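Local coordinates for hypothetical protein (Pseudomonas aeruginosa, PDB 2H1T) that is of unknown function but, as a member of the putative glycolipid-binding family, may bind glycolipids or take part in their metabolism, at residues A63-E68 and L101-W106; L76-D81 and L139-M144; F114-L119 and Q146-L151; G124-I129 and E159-S164. All blocks are in the same frame, centred on the assembly; numbering follows the deposited sequence.

The chain folds into two beta-sheets, and interactions 1 and 2 are where they face each other: strand 60-69 meets strand 102-106 of the mixed sheet, and its neighbour 72-80 meets the segment that enters strand 142-152. Their centres are 7 Å apart, and F65 N lies 2.8 Å from L76 O, a probable backbone hydrogen bond between them. Interactions 3 and 4, centres 9 Å apart, lie farther out, their centres about 19 to 21 Å from those of interactions 1 and 2. A salt bridge from D102 OD2 to R118 NH2 (2.7 Å) ties interaction 1 to interaction 3. A bound ethanediol about 6 Å from the F65 side chain may mark a pocket.

Interaction 1: A63-E68 and L101-W106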
# COMPACT_ATOMS: atom_id res chain seq x y z
N ALA A 63 5.73 16.99 14.47
CA ALA A 63 5.56 15.96 13.46
C ALA A 63 5.07 14.66 14.12
O ALA A 63 5.59 14.26 15.14
CB ALA A 63 6.88 15.73 12.74
N VAL A 64 4.05 14.04 13.53
CA VAL A 64 3.50 12.76 13.97
C VAL A 64 3.45 11.79 12.78
O VAL A 64 2.96 12.16 11.71
CB VAL A 64 2.07 12.94 14.54
CG1 VAL A 64 1.55 11.66 15.10
CG2 VAL A 64 2.07 14.01 15.61
N PHE A 65 3.96 10.58 13.00
CA PHE A 65 4.06 9.52 12.01
C PHE A 65 3.44 8.23 12.50
O PHE A 65 3.60 7.87 13.67
CB PHE A 65 5.53 9.20 11.76
CG PHE A 65 6.32 10.35 11.21
CD1 PHE A 65 6.37 10.59 9.84
CD2 PHE A 65 7.06 11.18 12.07
CE1 PHE A 65 7.10 11.67 9.34
CE2 PHE A 65 7.77 12.25 11.57
CZ PHE A 65 7.81 12.49 10.21
N HIS A 66 2.79 7.50 11.58
CA HIS A 66 2.17 6.21 11.90
C HIS A 66 2.38 5.43 10.64
O HIS A 66 1.91 5.84 9.57
CB HIS A 66 0.67 6.36 12.21
CG HIS A 66 -0.09 5.07 12.29
ND1 HIS A 66 -0.61 4.59 13.48
CD2 HIS A 66 -0.48 4.20 11.33
CE1 HIS A 66 -1.24 3.45 13.25
NE2 HIS A 66 -1.19 3.20 11.95
N VAL A 67 3.18 4.38 10.75
CA VAL A 67 3.49 3.53 9.61
C VAL A 67 3.03 2.12 9.89
O VAL A 67 3.31 1.57 10.94
CB VAL A 67 4.99 3.51 9.27
CG1 VAL A 67 5.82 3.07 10.44
CG2 VAL A 67 5.24 2.60 8.10
N GLU A 68 2.36 1.53 8.91
CA GLU A 68 1.99 0.14 8.97
C GLU A 68 2.63 -0.66 7.84
O GLU A 68 2.58 -0.29 6.66
CB GLU A 68 0.47 -0.02 8.92
CG GLU A 68 -0.31 0.96 9.74
CD GLU A 68 -1.78 0.56 9.90
OE1 GLU A 68 -2.28 -0.34 9.15
OE2 GLU A 68 -2.43 1.14 10.80
N LEU A 101 16.25 22.61 11.61
CA LEU A 101 15.03 23.42 11.59
C LEU A 101 13.89 22.82 10.72
O LEU A 101 12.72 23.19 10.90
CB LEU A 101 15.35 24.81 11.02
CG LEU A 101 16.43 25.62 11.77
CD1 LEU A 101 16.64 26.97 11.10
CD2 LEU A 101 16.07 25.78 13.20
N ASP A 102 14.27 21.96 9.75
CA ASP A 102 13.34 21.39 8.78
C ASP A 102 13.45 19.86 8.83
O ASP A 102 14.52 19.29 9.15
CB ASP A 102 13.61 21.87 7.36
CG ASP A 102 13.91 23.33 7.29
OD1 ASP A 102 12.97 24.18 7.49
OD2 ASP A 102 15.10 23.64 7.08
N ILE A 103 12.35 19.21 8.51
CA ILE A 103 12.29 17.77 8.32
C ILE A 103 12.33 17.49 6.81
O ILE A 103 11.84 18.28 6.01
CB ILE A 103 11.01 17.16 8.98
CG1 ILE A 103 11.25 16.94 10.47
CG2 ILE A 103 10.64 15.80 8.42
CD1 ILE A 103 10.05 16.25 11.19
N ASP A 104 12.94 16.36 6.45
CA ASP A 104 12.93 15.82 5.09
C ASP A 104 12.52 14.35 5.23
O ASP A 104 13.22 13.54 5.85
CB ASP A 104 14.31 15.98 4.46
CG ASP A 104 14.41 15.39 3.05
OD1 ASP A 104 13.43 14.76 2.54
OD2 ASP A 104 15.50 15.55 2.44
N ILE A 105 11.37 14.03 4.67
CA ILE A 105 10.80 12.67 4.73
C ILE A 105 11.07 12.08 3.36
O ILE A 105 10.73 12.71 2.36
CB ILE A 105 9.25 12.70 4.90
CG1 ILE A 105 8.82 13.26 6.27
CG2 ILE A 105 8.69 11.29 4.73
CD1 ILE A 105 7.44 13.90 6.28
N TRP A 106 11.61 10.86 3.32
CA TRP A 106 11.66 10.03 2.09
C TRP A 106 10.58 8.96 2.26
O TRP A 106 10.48 8.36 3.33
CB TRP A 106 13.03 9.34 1.89
CG TRP A 106 12.98 8.25 0.85
CD1 TRP A 106 12.79 6.89 1.05
CD2 TRP A 106 13.06 8.44 -0.57
NE1 TRP A 106 12.72 6.24 -0.18
CE2 TRP A 106 12.90 7.17 -1.18
CE3 TRP A 106 13.21 9.56 -1.39
CZ2 TRP A 106 12.92 6.99 -2.56
CZ3 TRP A 106 13.23 9.38 -2.77
CH2 TRP A 106 13.08 8.11 -3.34
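A buried, wholly apolar contact between two facing sheets is made here by A63 and F65 of strand 60-69 with I103 and I105 of strand 102-106. The two segments run nearly parallel, 18° apart, with their axes 10.9 Å from each other at the closest approach, too far for backbone pairing, so side chains alone span the distance. The small A63 lets I103 come close: I103 CD1 lies 3.6 Å from A63 CB. F65 reaches across from the other direction to I105 and offers the edge of its ring, CE1 lying 3.8 Å from I105 CD1, which sits near the ring plane. In I105 the CG1 branch lies anti to the carbonyl carbon (chi1 -67°), which sends its terminal methyl to that edge; I103 CD1 touches the same rim more loosely, 4.5 Å from F65 CZ. Beta-branched isoleucine suits a strand because branching at CB is well tolerated by the extended backbone, and its long branch spans the gap between sheets. Y50 of strand 45-54 touches both F65 and I105 and continues the apolar layer. Alternate residues of each strand thus point inward, as is typical of the hydrophobic interior between two stacked beta-sheets.

Interaction 2: L76-D81 and L139-M144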
# COMPACT_ATOMS: atom_id res chain seq x y z
N LEU A 76 6.04 7.54 15.54
CA LEU A 76 7.04 8.55 15.93
C LEU A 76 6.37 9.90 16.14
O LEU A 76 5.58 10.36 15.30
CB LEU A 76 8.13 8.64 14.85
CG LEU A 76 9.25 9.69 15.03
CD1 LEU A 76 10.12 9.37 16.29
CD2 LEU A 76 10.12 9.75 13.77
N HIS A 77 6.67 10.52 17.28
CA HIS A 77 6.17 11.84 17.64
C HIS A 77 7.34 12.76 18.00
O HIS A 77 8.03 12.53 18.99
CB HIS A 77 5.24 11.75 18.84
CG HIS A 77 4.47 13.01 19.12
ND1 HIS A 77 3.70 13.18 20.25
CD2 HIS A 77 4.34 14.16 18.41
CE1 HIS A 77 3.15 14.38 20.23
NE2 HIS A 77 3.51 15.00 19.12
N LEU A 78 7.54 13.80 17.21
CA LEU A 78 8.63 14.76 17.42
C LEU A 78 8.08 16.16 17.65
O LEU A 78 7.07 16.56 17.04
CB LEU A 78 9.57 14.78 16.18
CG LEU A 78 10.33 13.50 15.87
CD1 LEU A 78 11.00 13.61 14.55
CD2 LEU A 78 11.35 13.18 17.00
N LEU A 79 8.69 16.84 18.61
CA LEU A 79 8.43 18.25 18.86
C LEU A 79 9.72 19.02 18.61
O LEU A 79 10.80 18.56 18.93
CB LEU A 79 7.89 18.50 20.29
CG LEU A 79 6.40 18.20 20.60
CD1 LEU A 79 6.11 18.27 22.10
CD2 LEU A 79 5.41 19.13 19.88
N ALA A 80 9.60 20.19 18.00
CA ALA A 80 10.74 21.08 17.75
C ALA A 80 10.37 22.49 18.20
O ALA A 80 9.25 22.92 18.01
CB ALA A 80 11.12 21.10 16.27
N ASP A 81 11.33 23.22 18.77
CA ASP A 81 11.03 24.59 19.25
C ASP A 81 11.06 25.70 18.19
O ASP A 81 10.76 26.86 18.50
CB ASP A 81 11.87 24.96 20.48
CG ASP A 81 13.34 25.13 20.18
OD1 ASP A 81 13.79 24.85 19.07
OD2 ASP A 81 14.05 25.61 21.10
N LEU A 139 11.70 5.05 9.89
CA LEU A 139 11.45 6.30 10.62
C LEU A 139 12.46 6.50 11.75
O LEU A 139 12.08 6.79 12.90
CB LEU A 139 10.03 6.34 11.18
CG LEU A 139 8.83 6.21 10.24
CD1 LEU A 139 7.60 6.44 11.06
CD2 LEU A 139 8.91 7.19 9.12
N GLU A 140 13.73 6.30 11.41
CA GLU A 140 14.86 6.55 12.33
C GLU A 140 15.54 7.85 11.93
O GLU A 140 16.32 7.86 10.98
CB GLU A 140 15.82 5.38 12.26
CG GLU A 140 15.30 4.18 12.98
CD GLU A 140 15.93 2.89 12.49
OE1 GLU A 140 16.71 2.91 11.50
OE2 GLU A 140 15.61 1.85 13.09
N PRO A 141 15.19 8.95 12.60
CA PRO A 141 15.72 10.22 12.07
C PRO A 141 17.22 10.39 12.19
O PRO A 141 17.84 9.84 13.12
CB PRO A 141 15.02 11.28 12.93
CG PRO A 141 13.74 10.55 13.47
CD PRO A 141 14.31 9.18 13.76
N ARG A 142 17.79 11.15 11.26
CA ARG A 142 19.16 11.61 11.47
C ARG A 142 19.41 12.92 10.80
O ARG A 142 18.78 13.24 9.76
CB ARG A 142 20.17 10.59 10.99
CG ARG A 142 20.10 10.31 9.53
CD ARG A 142 21.00 9.13 9.14
NE ARG A 142 20.69 8.68 7.77
CZ ARG A 142 21.16 9.24 6.67
NH1 ARG A 142 21.96 10.30 6.74
NH2 ARG A 142 20.85 8.74 5.47
N SER A 143 20.32 13.67 11.39
CA SER A 143 20.71 14.95 10.81
C SER A 143 21.42 14.77 9.45
O SER A 143 22.23 13.86 9.27
CB SER A 143 21.60 15.72 11.77
OG SER A 143 21.87 16.99 11.23
N MSE A 144 21.10 15.65 8.50
CA MSE A 144 21.70 15.60 7.16
C MSE A 144 21.90 17.00 6.58
O MSE A 144 20.96 17.80 6.53
CB MSE A 144 20.85 14.78 6.20
CG MSE A 144 21.46 14.65 4.86
SE MSE A 144 20.25 13.84 3.66
CE MSE A 144 20.43 12.05 4.33
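Segment 76-81, on strand 72-80, and segment 139-144, where the chain enters strand 142-152, come nearest at L76 and L139, whose CA atoms are 7.3 Å apart, and diverge from there. L139 itself has a left-handed backbone (phi 55°, psi 48°), a turn in the chain just before the strand. Across this gap L76 does most of the touching. Its CG stands anti to the backbone N (chi1 177°), which carries CD2 over to the loop, where it lies 3.7 Å from L139 O and just as close to P141 CG. L76 and P141 reach toward each other, methyl against the CG corner of the pyrrolidine. L78, two residues along and on the same side of its strand, adds a second apolar touch, CD1 to P141 CG at 4.2 Å. Proline suits this place: its ring presents a compact apolar surface to both leucines, and its backbone shape fits the extended lead into the strand. L139 O, though brushed by a methyl, is a hydrogen-bond acceptor for R74, so its polarity is met. F65 touches both L76 and L139. The arrangement is that of the margin of a sheet-to-sheet core, where a connecting loop of one sheet closes over leucines of the other.

Interaction 3: F114-L119 and Q146-L151; sequences FPIRRL and QAYTRL
One face of the Y148 ring is covered by the pyrrolidine ring of P115: CB stands 3.8 Å from the ring centroid, only 13° off the normal, a CH-pi contact made almost over the centre. P115 CG shifts toward the hydroxyl end and comes within 3.5 Å of CE1, so two proline carbons rest on the aromatic surface. I116 comes in obliquely beside the ring, on the same side of its plane as P115, CG1 4.3 Å from CD2 of Y148. The torsion of Y148 sets this up, with CG anti to the carbonyl carbon (chi1 -76°), which leans the ring toward the helix. Proline suits the first turn of a helix, where the missing amide hydrogen costs no backbone bond, and its compact, puckered ring lays C-H groups, slightly polarised by the adjoining amide nitrogen and carbonyl, on an electron-rich ring. The phenol OH finds its polar partner in N112 ND2, just before the helix, which fixes the far end of the ring. Helix 113-119 thus packs against the mixed sheet: P115 also touches I129 of strand 126-135, I116 leans on Y156 of strand 155-160, and Y148 projects from strand 142-152, which lies between those two.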
# COMPACT_ATOMS: atom_id res chain seq x y z
N PHE A 114 9.62 23.22 2.74
CA PHE A 114 10.00 23.89 3.99
C PHE A 114 11.16 24.84 3.82
O PHE A 114 11.00 26.02 4.14
CB PHE A 114 10.18 22.89 5.13
CG PHE A 114 8.86 22.28 5.56
CD1 PHE A 114 7.95 23.03 6.31
CD2 PHE A 114 8.49 21.01 5.16
CE1 PHE A 114 6.72 22.51 6.69
CE2 PHE A 114 7.24 20.48 5.52
CZ PHE A 114 6.35 21.23 6.27
N PRO A 115 12.33 24.34 3.34
CA PRO A 115 13.43 25.30 3.18
C PRO A 115 13.10 26.42 2.21
O PRO A 115 13.47 27.57 2.45
CB PRO A 115 14.60 24.44 2.69
CG PRO A 115 14.27 23.04 3.16
CD PRO A 115 12.76 22.96 3.06
N ILE A 116 12.34 26.10 1.15
CA ILE A 116 11.94 27.11 0.18
C ILE A 116 11.15 28.22 0.84
O ILE A 116 11.44 29.38 0.63
CB ILE A 116 11.18 26.48 -0.99
CG1 ILE A 116 12.17 25.65 -1.83
CG2 ILE A 116 10.59 27.55 -1.94
CD1 ILE A 116 11.48 24.62 -2.70
N ARG A 117 10.15 27.86 1.64
CA ARG A 117 9.26 28.85 2.22
C ARG A 117 9.93 29.51 3.39
O ARG A 117 9.69 30.69 3.64
CB ARG A 117 7.94 28.22 2.65
CG ARG A 117 7.06 27.77 1.51
CD ARG A 117 6.55 28.97 0.71
NE ARG A 117 5.53 29.72 1.46
CZ ARG A 117 4.21 29.48 1.41
NH1 ARG A 117 3.72 28.53 0.64
NH2 ARG A 117 3.37 30.20 2.13
N ARG A 118 10.72 28.76 4.14
CA ARG A 118 11.37 29.31 5.33
C ARG A 118 12.48 30.32 4.98
O ARG A 118 12.57 31.40 5.61
CB ARG A 118 11.92 28.19 6.24
CG ARG A 118 12.56 28.70 7.50
CD ARG A 118 12.97 27.60 8.45
NE ARG A 118 13.94 26.75 7.76
CZ ARG A 118 15.23 27.04 7.59
NH1 ARG A 118 15.76 28.20 8.04
NH2 ARG A 118 16.00 26.21 6.91
N LEU A 119 13.31 30.00 3.99
CA LEU A 119 14.50 30.78 3.67
C LEU A 119 14.22 32.04 2.89
O LEU A 119 14.96 33.00 3.02
CB LEU A 119 15.51 29.96 2.89
CG LEU A 119 16.14 28.77 3.62
CD1 LEU A 119 16.75 27.80 2.65
CD2 LEU A 119 17.16 29.24 4.64
N GLN A 146 22.35 19.68 3.77
CA GLN A 146 21.75 19.85 2.46
C GLN A 146 22.02 21.27 2.00
O GLN A 146 22.24 22.14 2.82
CB GLN A 146 20.26 19.61 2.51
CG GLN A 146 19.87 18.24 3.00
CD GLN A 146 18.40 18.00 3.01
OE1 GLN A 146 17.59 18.93 2.85
NE2 GLN A 146 18.02 16.73 3.14
N ALA A 147 21.96 21.51 0.69
CA ALA A 147 21.96 22.90 0.20
C ALA A 147 20.82 23.15 -0.77
O ALA A 147 20.43 22.25 -1.56
CB ALA A 147 23.29 23.26 -0.45
N TYR A 148 20.30 24.36 -0.70
CA TYR A 148 19.33 24.87 -1.66
C TYR A 148 19.85 26.16 -2.30
O TYR A 148 20.31 27.09 -1.62
CB TYR A 148 17.99 25.16 -0.97
CG TYR A 148 17.13 23.96 -0.63
CD1 TYR A 148 17.45 23.12 0.44
CD2 TYR A 148 15.95 23.74 -1.32
CE1 TYR A 148 16.61 22.01 0.77
CE2 TYR A 148 15.12 22.66 -1.00
CZ TYR A 148 15.47 21.80 0.03
OH TYR A 148 14.66 20.74 0.32
N THR A 149 19.77 26.22 -3.63
CA THR A 149 20.03 27.44 -4.34
C THR A 149 18.83 27.83 -5.21
O THR A 149 18.34 27.01 -6.01
CB THR A 149 21.32 27.28 -5.17
OG1 THR A 149 22.38 26.83 -4.28
CG2 THR A 149 21.70 28.58 -5.83
N ARG A 150 18.34 29.06 -5.07
CA ARG A 150 17.29 29.56 -5.93
C ARG A 150 17.85 29.96 -7.31
O ARG A 150 18.72 30.84 -7.42
CB ARG A 150 16.52 30.71 -5.28
CG ARG A 150 15.54 31.37 -6.22
CD ARG A 150 14.61 32.32 -5.51
NE ARG A 150 14.08 33.29 -6.43
CZ ARG A 150 12.98 34.03 -6.24
NH1 ARG A 150 12.25 33.88 -5.16
NH2 ARG A 150 12.59 34.86 -7.21
N LEU A 151 17.33 29.35 -8.35
CA LEU A 151 17.81 29.59 -9.72
C LEU A 151 16.92 30.65 -10.35
O LEU A 151 17.40 31.59 -11.00
CB LEU A 151 17.81 28.31 -10.57
CG LEU A 151 18.61 27.13 -10.00
CD1 LEU A 151 18.45 25.91 -10.92
CD2 LEU A 151 20.08 27.52 -9.80

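Interaction 4: G124-I129 and E159-S164; sequences GQRAEI and ENLEGS
L161 packed against E128, together with the buried E159, makes the close part of this contact, whereas R126 and E128 form its exposed outer side. L161 lays CD1 against the carboxyl carbon CD of E128 at 3.6 Å, and its CD2 lies 3.9 Å from R126 NH2. Beside it a salt bridge runs from the exposed arginine to the buried glutamate: R126 NH1 gives a hydrogen bond to E159 OE2 at 2.7 Å, bent to 138° at the proton. OE2 is met on its syn side but somewhat out of the carboxylate plane, and is tilted from the guanidinium plane. Arginine suits the place because its outstretched chain, with CG anti to the backbone N (chi1 169°), spans to E159 and still offers NH2 to OE2 of E128 at 3.0 Å, almost exactly in the guanidinium plane. One cation therefore serves two carboxylates, which probably offsets their repulsion. On the open side a water accepts from R126 NH2 and donates to E159 OE1. Just before L161, N160 OD1 accepts from E162 N at 2.6 Å, an Asx turn at the end of the strand. Strands 126-135 and 155-160 lie on either side of strand 142-152, and R126 reaches across it, over A147 and T149, to E159.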
# COMPACT_ATOMS: atom_id res chain seq x y z
N GLY A 124 19.80 33.26 -7.21
CA GLY A 124 21.21 33.07 -7.19
C GLY A 124 21.68 32.75 -5.81
O GLY A 124 22.82 32.34 -5.64
N GLN A 125 20.80 32.89 -4.82
CA GLN A 125 21.20 32.74 -3.43
C GLN A 125 21.23 31.30 -3.00
O GLN A 125 20.27 30.59 -3.19
CB GLN A 125 20.23 33.48 -2.52
CG GLN A 125 20.73 33.75 -1.13
CD GLN A 125 19.68 34.49 -0.29
OE1 GLN A 125 18.70 35.04 -0.81
NE2 GLN A 125 19.87 34.44 1.03
N ARG A 126 22.32 30.93 -2.32
CA ARG A 126 22.52 29.59 -1.82
C ARG A 126 22.40 29.58 -0.29
O ARG A 126 22.86 30.51 0.39
CB ARG A 126 23.91 29.10 -2.26
CG ARG A 126 24.39 27.83 -1.59
CD ARG A 126 25.87 27.59 -1.86
NE ARG A 126 26.31 26.30 -1.31
CZ ARG A 126 26.27 25.14 -1.97
NH1 ARG A 126 25.83 25.09 -3.21
NH2 ARG A 126 26.68 24.02 -1.36
N ALA A 127 21.79 28.53 0.24
CA ALA A 127 21.82 28.26 1.68
C ALA A 127 22.18 26.81 1.97
O ALA A 127 21.72 25.89 1.30
CB ALA A 127 20.48 28.58 2.31
N GLU A 128 23.00 26.61 3.00
CA GLU A 128 23.23 25.27 3.47
C GLU A 128 22.44 25.09 4.77
O GLU A 128 22.46 25.95 5.65
CB GLU A 128 24.72 25.01 3.65
CG GLU A 128 25.56 25.45 2.44
CD GLU A 128 26.97 24.89 2.45
OE1 GLU A 128 27.45 24.56 3.56
OE2 GLU A 128 27.61 24.78 1.38
N ILE A 129 21.73 23.97 4.88
CA ILE A 129 20.85 23.73 6.00
C ILE A 129 21.23 22.39 6.62
O ILE A 129 21.99 21.61 6.02
CB ILE A 129 19.34 23.75 5.60
CG1 ILE A 129 18.96 22.49 4.81
CG2 ILE A 129 19.01 25.00 4.74
CD1 ILE A 129 17.49 22.29 4.60
N GLU A 159 20.99 20.01 -3.33
CA GLU A 159 22.20 19.18 -3.25
C GLU A 159 22.33 18.46 -1.89
O GLU A 159 22.16 19.08 -0.83
CB GLU A 159 23.45 20.02 -3.45
CG GLU A 159 23.45 20.91 -4.69
CD GLU A 159 24.64 21.82 -4.78
OE1 GLU A 159 25.71 21.36 -5.26
OE2 GLU A 159 24.50 23.00 -4.40
N ASN A 160 22.69 17.19 -1.92
CA ASN A 160 23.21 16.51 -0.73
C ASN A 160 24.60 17.01 -0.39
O ASN A 160 25.48 17.10 -1.27
CB ASN A 160 23.30 15.01 -0.98
CG ASN A 160 23.92 14.24 0.19
OD1 ASN A 160 25.15 14.06 0.28
ND2 ASN A 160 23.06 13.76 1.10
N LEU A 161 24.83 17.27 0.89
CA LEU A 161 26.16 17.67 1.33
C LEU A 161 26.89 16.58 2.09
O LEU A 161 28.00 16.83 2.57
CB LEU A 161 26.12 18.98 2.12
CG LEU A 161 25.57 20.23 1.43
CD1 LEU A 161 25.79 21.47 2.29
CD2 LEU A 161 26.19 20.44 0.10
N GLU A 162 26.36 15.37 2.19
CA GLU A 162 27.05 14.39 3.06
C GLU A 162 28.00 13.43 2.36
O GLU A 162 28.74 12.70 3.03
CB GLU A 162 26.06 13.59 3.92
CG GLU A 162 25.18 14.42 4.80
CD GLU A 162 25.81 14.87 6.10
OE1 GLU A 162 26.82 14.28 6.54
OE2 GLU A 162 25.29 15.81 6.72
N GLY A 163 28.04 13.44 1.02
CA GLY A 163 29.01 12.61 0.30
C GLY A 163 28.52 11.94 -0.96
O GLY A 163 29.34 11.66 -1.83
N SER A 164 27.21 11.67 -1.06
CA SER A 164 26.60 11.14 -2.33
C SER A 164 26.78 12.02 -3.57
O SER A 164 26.72 11.54 -4.69
CB SER A 164 25.09 10.97 -2.17
OG SER A 164 24.49 12.24 -2.15
O HOH W 1 27.47 22.10 -3.12